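PDB 2P67: LAO/AO transport system kinase, which is probably a MeaB-type P-loop GTPase despite its transport-kinase name, with a parallel-sheet nucleotide-binding domain and added helices. Local coordinates for residues E6-R17 with L41-Y52; K229-V237 with D257-R267. One frame throughout, in Å; residues are numbered along the deposited sequence.

Interaction 1 of 2, residues E6-R17 with L41-Y52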
# COMPACT_ATOMS: atom_id res chain seq x y z
N GLU A 6 39.85 -15.49 -4.13
CA GLU A 6 40.29 -14.44 -3.24
C GLU A 6 41.56 -13.74 -3.73
O GLU A 6 41.62 -12.52 -3.75
CB GLU A 6 40.42 -14.99 -1.82
CG GLU A 6 40.97 -14.02 -0.81
CD GLU A 6 41.22 -14.70 0.52
OE1 GLU A 6 42.40 -14.80 0.94
OE2 GLU A 6 40.22 -15.17 1.13
N ALA A 7 42.57 -14.52 -4.14
CA ALA A 7 43.80 -13.97 -4.72
C ALA A 7 43.61 -13.17 -6.02
O ALA A 7 44.26 -12.15 -6.22
CB ALA A 7 44.82 -15.09 -4.93
N THR A 8 42.71 -13.61 -6.90
CA THR A 8 42.52 -12.96 -8.20
C THR A 8 41.38 -11.94 -8.24
O THR A 8 41.07 -11.41 -9.30
CB THR A 8 42.28 -13.97 -9.33
OG1 THR A 8 40.98 -14.57 -9.18
CG2 THR A 8 43.35 -15.06 -9.32
N LEU A 9 40.74 -11.69 -7.10
CA LEU A 9 39.53 -10.85 -7.07
C LEU A 9 39.70 -9.48 -7.76
O LEU A 9 38.86 -9.07 -8.57
CB LEU A 9 39.00 -10.70 -5.64
CG LEU A 9 37.63 -10.02 -5.48
CD1 LEU A 9 36.57 -10.73 -6.33
CD2 LEU A 9 37.24 -10.03 -4.02
N ALA A 10 40.79 -8.79 -7.45
CA ALA A 10 41.02 -7.47 -8.01
C ALA A 10 41.17 -7.47 -9.52
O ALA A 10 40.62 -6.60 -10.18
CB ALA A 10 42.21 -6.78 -7.31
N GLU A 11 41.93 -8.43 -10.08
CA GLU A 11 42.07 -8.51 -11.54
C GLU A 11 40.74 -8.92 -12.20
O GLU A 11 40.40 -8.44 -13.28
CB GLU A 11 43.24 -9.44 -11.94
CG GLU A 11 43.05 -10.34 -13.20
CD GLU A 11 43.06 -9.63 -14.58
OE1 GLU A 11 43.10 -10.38 -15.60
OE2 GLU A 11 43.02 -8.37 -14.68
N SER A 12 39.99 -9.79 -11.52
CA SER A 12 38.66 -10.19 -11.99
C SER A 12 37.71 -8.99 -12.08
O SER A 12 36.97 -8.84 -13.05
CB SER A 12 38.08 -11.24 -11.07
OG SER A 12 38.93 -12.38 -11.07
N ILE A 13 37.75 -8.15 -11.05
CA ILE A 13 37.00 -6.88 -11.07
C ILE A 13 37.43 -5.99 -12.24
O ILE A 13 36.58 -5.43 -12.93
CB ILE A 13 37.04 -6.16 -9.73
CG1 ILE A 13 36.26 -6.98 -8.69
CG2 ILE A 13 36.46 -4.72 -9.85
CD1 ILE A 13 36.43 -6.48 -7.25
N ARG A 14 38.75 -5.87 -12.45
CA ARG A 14 39.29 -5.15 -13.61
C ARG A 14 38.65 -5.63 -14.92
O ARG A 14 38.14 -4.83 -15.70
CB ARG A 14 40.82 -5.31 -13.67
CG ARG A 14 41.53 -4.48 -14.74
CD ARG A 14 42.98 -4.94 -14.90
NE ARG A 14 43.78 -4.02 -15.70
CZ ARG A 14 45.12 -4.07 -15.79
NH1 ARG A 14 45.81 -4.99 -15.13
NH2 ARG A 14 45.76 -3.19 -16.54
N ARG A 15 38.68 -6.95 -15.14
CA ARG A 15 38.12 -7.58 -16.34
C ARG A 15 36.63 -7.26 -16.45
O ARG A 15 36.11 -6.95 -17.55
CB ARG A 15 38.29 -9.11 -16.28
CG ARG A 15 39.71 -9.64 -16.45
CD ARG A 15 39.70 -11.17 -16.78
NE ARG A 15 39.04 -12.02 -15.77
CZ ARG A 15 39.63 -12.49 -14.67
NH1 ARG A 15 40.90 -12.16 -14.38
NH2 ARG A 15 38.96 -13.27 -13.83
N LEU A 16 35.96 -7.30 -15.31
CA LEU A 16 34.51 -7.06 -15.23
C LEU A 16 34.22 -5.62 -15.71
O LEU A 16 33.38 -5.38 -16.58
CB LEU A 16 34.01 -7.30 -13.81
CG LEU A 16 32.54 -6.91 -13.47
CD1 LEU A 16 31.62 -7.91 -14.11
CD2 LEU A 16 32.27 -6.81 -11.96
N ARG A 17 34.96 -4.68 -15.14
CA ARG A 17 34.75 -3.26 -15.46
C ARG A 17 35.09 -2.92 -16.91
O ARG A 17 34.56 -1.95 -17.46
CB ARG A 17 35.58 -2.38 -14.53
CG ARG A 17 35.18 -2.44 -13.09
CD ARG A 17 36.17 -1.64 -12.26
NE ARG A 17 36.15 -0.23 -12.64
CZ ARG A 17 37.15 0.63 -12.44
NH1 ARG A 17 38.28 0.22 -11.87
NH2 ARG A 17 37.03 1.90 -12.82
N LEU A 41 33.10 -15.07 -0.88
CA LEU A 41 33.79 -14.36 -1.94
C LEU A 41 32.82 -13.42 -2.69
O LEU A 41 33.21 -12.32 -3.11
CB LEU A 41 34.43 -15.35 -2.91
CG LEU A 41 35.27 -14.75 -4.03
CD1 LEU A 41 36.50 -14.00 -3.48
CD2 LEU A 41 35.66 -15.85 -5.01
N SER A 42 31.58 -13.86 -2.84
CA SER A 42 30.52 -13.05 -3.47
C SER A 42 30.27 -11.77 -2.70
O SER A 42 30.12 -10.70 -3.27
CB SER A 42 29.21 -13.85 -3.51
OG SER A 42 29.26 -14.77 -4.58
N THR A 43 30.22 -11.91 -1.38
CA THR A 43 30.12 -10.77 -0.47
C THR A 43 31.29 -9.77 -0.66
O THR A 43 31.08 -8.56 -0.74
CB THR A 43 29.99 -11.27 0.98
OG1 THR A 43 28.78 -12.05 1.09
CG2 THR A 43 29.94 -10.11 1.94
N GLN A 44 32.52 -10.28 -0.77
CA GLN A 44 33.70 -9.44 -1.02
C GLN A 44 33.58 -8.71 -2.37
O GLN A 44 33.89 -7.53 -2.49
CB GLN A 44 34.96 -10.31 -1.08
CG GLN A 44 35.50 -10.88 0.22
CD GLN A 44 36.77 -11.73 -0.02
OE1 GLN A 44 37.78 -11.25 -0.54
NE2 GLN A 44 36.70 -13.01 0.33
N LEU A 45 33.15 -9.45 -3.40
CA LEU A 45 33.00 -8.89 -4.75
C LEU A 45 31.97 -7.75 -4.75
O LEU A 45 32.21 -6.67 -5.31
CB LEU A 45 32.55 -9.98 -5.73
CG LEU A 45 32.07 -9.56 -7.13
CD1 LEU A 45 33.17 -8.79 -7.83
CD2 LEU A 45 31.64 -10.77 -7.97
N LEU A 46 30.82 -8.01 -4.15
CA LEU A 46 29.73 -7.03 -4.16
C LEU A 46 30.13 -5.77 -3.39
O LEU A 46 29.91 -4.65 -3.87
CB LEU A 46 28.43 -7.63 -3.64
CG LEU A 46 27.76 -8.65 -4.59
CD1 LEU A 46 26.76 -9.53 -3.83
CD2 LEU A 46 27.14 -7.99 -5.84
N ASP A 47 30.75 -5.93 -2.22
CA ASP A 47 31.31 -4.77 -1.49
C ASP A 47 32.28 -4.00 -2.37
O ASP A 47 32.21 -2.77 -2.48
CB ASP A 47 32.04 -5.21 -0.20
CG ASP A 47 31.10 -5.70 0.87
OD1 ASP A 47 29.89 -5.42 0.81
OD2 ASP A 47 31.57 -6.40 1.79
N ALA A 48 33.18 -4.72 -3.02
CA ALA A 48 34.23 -4.08 -3.80
C ALA A 48 33.71 -3.28 -5.00
O ALA A 48 34.31 -2.25 -5.35
CB ALA A 48 35.29 -5.09 -4.23
N ILE A 49 32.61 -3.71 -5.62
CA ILE A 49 32.16 -3.04 -6.84
C ILE A 49 31.26 -1.83 -6.62
O ILE A 49 30.97 -1.10 -7.57
CB ILE A 49 31.49 -4.01 -7.88
CG1 ILE A 49 30.20 -4.63 -7.31
CG2 ILE A 49 32.49 -5.04 -8.41
CD1 ILE A 49 29.23 -5.15 -8.35
N MET A 50 30.82 -1.61 -5.38
CA MET A 50 29.84 -0.55 -5.10
C MET A 50 30.26 0.82 -5.69
O MET A 50 29.44 1.51 -6.29
CB MET A 50 29.47 -0.48 -3.60
CG MET A 50 28.89 -1.77 -3.01
SD MET A 50 27.50 -2.45 -4.03
CE MET A 50 26.46 -1.08 -3.93
N PRO A 51 31.54 1.22 -5.56
CA PRO A 51 31.92 2.53 -6.14
C PRO A 51 31.78 2.66 -7.67
O PRO A 51 31.73 3.78 -8.17
CB PRO A 51 33.40 2.68 -5.72
CG PRO A 51 33.53 1.82 -4.51
CD PRO A 51 32.67 0.60 -4.84
N TYR A 52 31.70 1.53 -8.38
CA TYR A 52 31.61 1.51 -9.85
C TYR A 52 30.16 1.45 -10.35
O TYR A 52 29.89 1.52 -11.56
CB TYR A 52 32.43 0.32 -10.40
CG TYR A 52 33.80 0.20 -9.76
CD1 TYR A 52 34.81 1.13 -10.02
CD2 TYR A 52 34.07 -0.82 -8.86
CE1 TYR A 52 36.08 1.02 -9.40
CE2 TYR A 52 35.32 -0.93 -8.24
CZ TYR A 52 36.31 -0.01 -8.51
OH TYR A 52 37.54 -0.14 -7.90

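Interaction 2 of 2, residues K229-V237 with D257-R267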
# COMPACT_ATOMS: atom_id res chain seq x y z
N LYS A 229 2.16 10.18 -9.67
CA LYS A 229 3.16 9.48 -8.87
C LYS A 229 4.35 10.42 -8.56
O LYS A 229 4.84 10.50 -7.41
CB LYS A 229 3.61 8.23 -9.64
CG LYS A 229 4.87 7.50 -9.06
CD LYS A 229 5.30 6.38 -10.04
CE LYS A 229 6.52 5.62 -9.58
NZ LYS A 229 7.06 4.70 -10.66
N TYR A 230 4.81 11.12 -9.60
CA TYR A 230 5.81 12.19 -9.48
C TYR A 230 5.24 13.52 -9.98
O TYR A 230 4.76 13.59 -11.13
CB TYR A 230 7.01 11.87 -10.38
CG TYR A 230 7.72 10.58 -10.08
CD1 TYR A 230 8.28 10.34 -8.83
CD2 TYR A 230 7.84 9.59 -11.07
CE1 TYR A 230 8.96 9.14 -8.56
CE2 TYR A 230 8.52 8.40 -10.82
CZ TYR A 230 9.08 8.19 -9.57
OH TYR A 230 9.74 7.00 -9.36
N ASP A 231 5.35 14.58 -9.18
CA ASP A 231 4.91 15.92 -9.58
C ASP A 231 5.43 16.31 -10.97
O ASP A 231 4.75 16.95 -11.76
CB ASP A 231 5.37 16.95 -8.52
CG ASP A 231 5.01 16.54 -7.09
OD1 ASP A 231 3.98 15.85 -6.88
OD2 ASP A 231 5.76 16.90 -6.15
N GLU A 232 6.68 15.91 -11.24
CA GLU A 232 7.41 16.25 -12.47
C GLU A 232 6.91 15.58 -13.76
O GLU A 232 7.31 15.99 -14.84
CB GLU A 232 8.88 15.85 -12.31
CG GLU A 232 9.66 16.59 -11.24
CD GLU A 232 9.54 15.99 -9.84
OE1 GLU A 232 8.75 15.04 -9.62
OE2 GLU A 232 10.25 16.48 -8.94
N TRP A 233 6.08 14.54 -13.63
CA TRP A 233 5.76 13.64 -14.76
C TRP A 233 4.29 13.23 -14.86
O TRP A 233 3.75 12.59 -13.94
CB TRP A 233 6.65 12.38 -14.67
CG TRP A 233 6.51 11.38 -15.82
CD1 TRP A 233 5.95 10.14 -15.75
CD2 TRP A 233 6.95 11.54 -17.18
NE1 TRP A 233 6.00 9.52 -16.98
CE2 TRP A 233 6.60 10.36 -17.87
CE3 TRP A 233 7.59 12.57 -17.89
CZ2 TRP A 233 6.90 10.17 -19.23
CZ3 TRP A 233 7.89 12.38 -19.25
CH2 TRP A 233 7.55 11.18 -19.90
N GLN A 234 3.62 13.61 -15.96
CA GLN A 234 2.33 13.00 -16.28
C GLN A 234 2.64 11.67 -16.98
O GLN A 234 3.30 11.68 -18.02
CB GLN A 234 1.46 13.88 -17.21
CG GLN A 234 -0.04 13.45 -17.15
CD GLN A 234 -0.75 13.93 -15.86
OE1 GLN A 234 -0.70 15.11 -15.51
NE2 GLN A 234 -1.40 13.01 -15.15
N PRO A 235 2.20 10.54 -16.39
CA PRO A 235 2.42 9.25 -17.08
C PRO A 235 1.88 9.26 -18.51
O PRO A 235 0.83 9.88 -18.77
CB PRO A 235 1.64 8.25 -16.22
CG PRO A 235 1.65 8.86 -14.83
CD PRO A 235 1.54 10.36 -15.08
N ARG A 236 2.57 8.60 -19.42
CA ARG A 236 2.17 8.57 -20.84
C ARG A 236 1.77 7.18 -21.24
O ARG A 236 2.29 6.19 -20.70
CB ARG A 236 3.31 9.03 -21.75
CG ARG A 236 3.78 10.45 -21.47
CD ARG A 236 4.88 10.85 -22.45
NE ARG A 236 5.41 12.16 -22.10
CZ ARG A 236 6.44 12.75 -22.69
NH1 ARG A 236 7.03 12.16 -23.73
NH2 ARG A 236 6.87 13.93 -22.26
N VAL A 237 0.83 7.10 -22.18
CA VAL A 237 0.35 5.83 -22.69
C VAL A 237 0.57 5.85 -24.20
O VAL A 237 0.01 6.71 -24.91
CB VAL A 237 -1.15 5.61 -22.37
CG1 VAL A 237 -1.60 4.21 -22.80
CG2 VAL A 237 -1.41 5.81 -20.87
N ASP A 257 12.46 11.58 -22.17
CA ASP A 257 11.66 12.69 -21.63
C ASP A 257 11.41 12.52 -20.11
O ASP A 257 11.51 13.48 -19.34
CB ASP A 257 10.31 12.78 -22.38
CG ASP A 257 10.44 13.38 -23.79
OD1 ASP A 257 11.53 13.92 -24.15
OD2 ASP A 257 9.45 13.29 -24.55
N PHE A 258 11.11 11.29 -19.70
CA PHE A 258 10.98 10.95 -18.27
C PHE A 258 12.28 11.28 -17.51
O PHE A 258 12.24 11.94 -16.46
CB PHE A 258 10.61 9.46 -18.12
CG PHE A 258 10.59 8.97 -16.68
CD1 PHE A 258 9.41 9.01 -15.92
CD2 PHE A 258 11.77 8.46 -16.08
CE1 PHE A 258 9.38 8.56 -14.58
CE2 PHE A 258 11.74 8.02 -14.73
CZ PHE A 258 10.54 8.06 -13.99
N LYS A 259 13.41 10.79 -18.03
CA LYS A 259 14.73 11.03 -17.42
C LYS A 259 15.03 12.52 -17.29
O LYS A 259 15.43 12.97 -16.23
CB LYS A 259 15.85 10.35 -18.23
CG LYS A 259 17.22 10.46 -17.52
CD LYS A 259 18.26 9.49 -18.09
CE LYS A 259 19.49 9.46 -17.15
NZ LYS A 259 20.53 8.44 -17.52
N THR A 260 14.79 13.27 -18.37
CA THR A 260 14.87 14.74 -18.35
C THR A 260 14.02 15.39 -17.26
O THR A 260 14.50 16.21 -16.47
CB THR A 260 14.48 15.31 -19.75
OG1 THR A 260 15.35 14.75 -20.72
CG2 THR A 260 14.61 16.84 -19.78
N ALA A 261 12.75 15.00 -17.18
CA ALA A 261 11.84 15.59 -16.21
C ALA A 261 12.24 15.33 -14.75
O ALA A 261 12.14 16.22 -13.88
CB ALA A 261 10.43 15.11 -16.45
N LEU A 262 12.67 14.10 -14.46
CA LEU A 262 13.01 13.74 -13.09
C LEU A 262 14.39 14.24 -12.69
O LEU A 262 14.60 14.60 -11.52
CB LEU A 262 12.90 12.23 -12.86
CG LEU A 262 11.56 11.82 -12.25
CD1 LEU A 262 10.50 11.94 -13.36
CD2 LEU A 262 11.62 10.40 -11.70
N THR A 263 15.32 14.28 -13.64
CA THR A 263 16.67 14.77 -13.31
C THR A 263 16.75 16.29 -13.18
O THR A 263 17.63 16.78 -12.46
CB THR A 263 17.79 14.26 -14.26
OG1 THR A 263 17.56 14.74 -15.58
CG2 THR A 263 17.84 12.72 -14.26
N ALA A 264 15.83 17.01 -13.83
CA ALA A 264 15.77 18.49 -13.72
C ALA A 264 15.63 19.00 -12.27
O ALA A 264 16.20 20.03 -11.90
CB ALA A 264 14.66 19.06 -14.61
N SER A 265 14.90 18.25 -11.46
CA SER A 265 14.63 18.63 -10.08
C SER A 265 15.51 17.87 -9.10
O SER A 265 15.38 18.09 -7.90
CB SER A 265 13.18 18.33 -9.75
OG SER A 265 12.94 16.94 -9.95
N GLY A 266 16.35 16.97 -9.59
CA GLY A 266 17.11 16.06 -8.72
C GLY A 266 16.27 14.93 -8.12
O GLY A 266 16.70 14.26 -7.18
N ARG A 267 15.08 14.71 -8.68
CA ARG A 267 14.17 13.70 -8.14
C ARG A 267 14.65 12.27 -8.41
O ARG A 267 14.45 11.40 -7.57
CB ARG A 267 12.72 13.91 -8.65
CG ARG A 267 11.68 12.85 -8.22
CD ARG A 267 11.51 12.66 -6.70
NE ARG A 267 10.28 11.91 -6.39
CZ ARG A 267 10.08 11.14 -5.32
NH1 ARG A 267 11.02 10.96 -4.40
NH2 ARG A 267 8.91 10.52 -5.17

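Interaction 1 of 2, residues E6-R17 with L41-Y52
Arg17 and Tyr52 meet as two flat groups laid nearly level, their planes 22° apart. One face of the Tyr52 ring takes the aliphatic part of the arginine: Arg17 CD stands 3.7 Å from the ring centroid, almost on the normal, a CH-pi contact. The guanidinium slides outward over the CD1–CE1 rim, so that Tyr52 CE1 lies under its centre, 3.2 Å from Arg17 CZ. A bend at chi3 (63°) turns the arginine chain and lets the group settle on the ring. Both residues suit this border, since each offers a greasy part to the contact and a polar end. On another side of helix 9-17, the Arg15 guanidinium rests one face on Ser12 CA and receives Glu11 OE1 at its edge in a 3.1 Å salt bridge from NH1.

The middle of the contact is mainly apolar, and no hydrogen bond crosses it. Ile13 is central: its CG1 passes Leu45 CD1 at 3.7 Å, the two side chains running in opposite directions, while its CD1 presses on Ala48 CB at 3.5 Å, where a methyl group leaves room for the longer branch. Leu9 spreads its two methyls, CD1 against Leu45 CB and CD2 against the CB and OE1 of Gln44. Leu16 CD2 touches Ile49 CG2, the two side chains crossing at about a right angle.

The axes of 9-17 and 41-49 approach to 11.0 Å and cross at -54°. This is plain helix-helix packing among the N-terminal helices, ahead of the first sheet strand. Helix 21-32 completes it through Leu24 on Leu16, Ala27 on Leu45 and Leu30 on Leu41. Beyond Ile49 lies helix 133-146, and Asp47 OD1 accepts hydrogen bonds from Ser315 N and Thr318 OG1 of the second subunit.

Interaction 2 of 2, residues K229-V237 with D257-R267
Trp233 lies against the helix so closely that its indole covers backbone as well as side chain: CZ3 comes within 3.4 Å of Phe258 N. The Phe258 ring stands on the same indole edge-to-face, planes at 85°, CD1 directed at the five-membered ring. The helix backbone sets Phe258 CB over the six-membered ring, and chi1 swings the phenyl edge onto the same face. Tyr230 completes an aromatic cluster, its CE2 3.8 Å from Phe258 CZ, and Leu262 CD2 lies over one face of the tyrosine in a CH-pi contact. Arg267 NE lies 3.5 Å from Tyr230 CD1, guanidinium and ring planes 83° apart, and Arg267 CB lies by Glu232 OE2. Ala261, small enough for close approach, puts CB against Glu232 O.

Polar residues border this patch. Arg236, extended from CG to NE, gives NH1 to Asp257 OD2, a salt bridge of 2.8 Å at 163° that uses the anti lone pair. Ser265 OG donates to Glu232 OE2 at 2.9 Å from above the carboxylate plane. Gly266, of positive phi, ends the helix in a Schellman motif, its N bonded to Thr263 O and, weakly, Arg267 N to Leu262 O.

The loop entering edge strand 236-239 thus packs on the C-terminal half of helix 248-264. Trp233 NE1 hydrogen-bonds Asp197 O, ahead of strand 198-201, and Arg267 NH1 hydrogen-bonds Gln274 OE1 in helix 267-294.

From the N terminus, interaction 1 comes first: helix 9-17 is brought against helix 36-49, closing a mostly helical loop that contains helix 21-32, before the first strand of the sheet begins. The chain then builds six strands and reaches the seventh, where interaction 2 closes a second, shorter loop between the approach to strand 236-239 and the end of helix 248-264. The two loops are in series, neither nested nor crossed. The centres of interactions 1 and 2 are about 34 Å apart; the nearest atoms of interactions 1 and 2 are about 13 Å apart, without touching. Interaction 1 ties together the N-terminal helices, whereas interaction 2 fastens a helix to one edge of the parallel sheet.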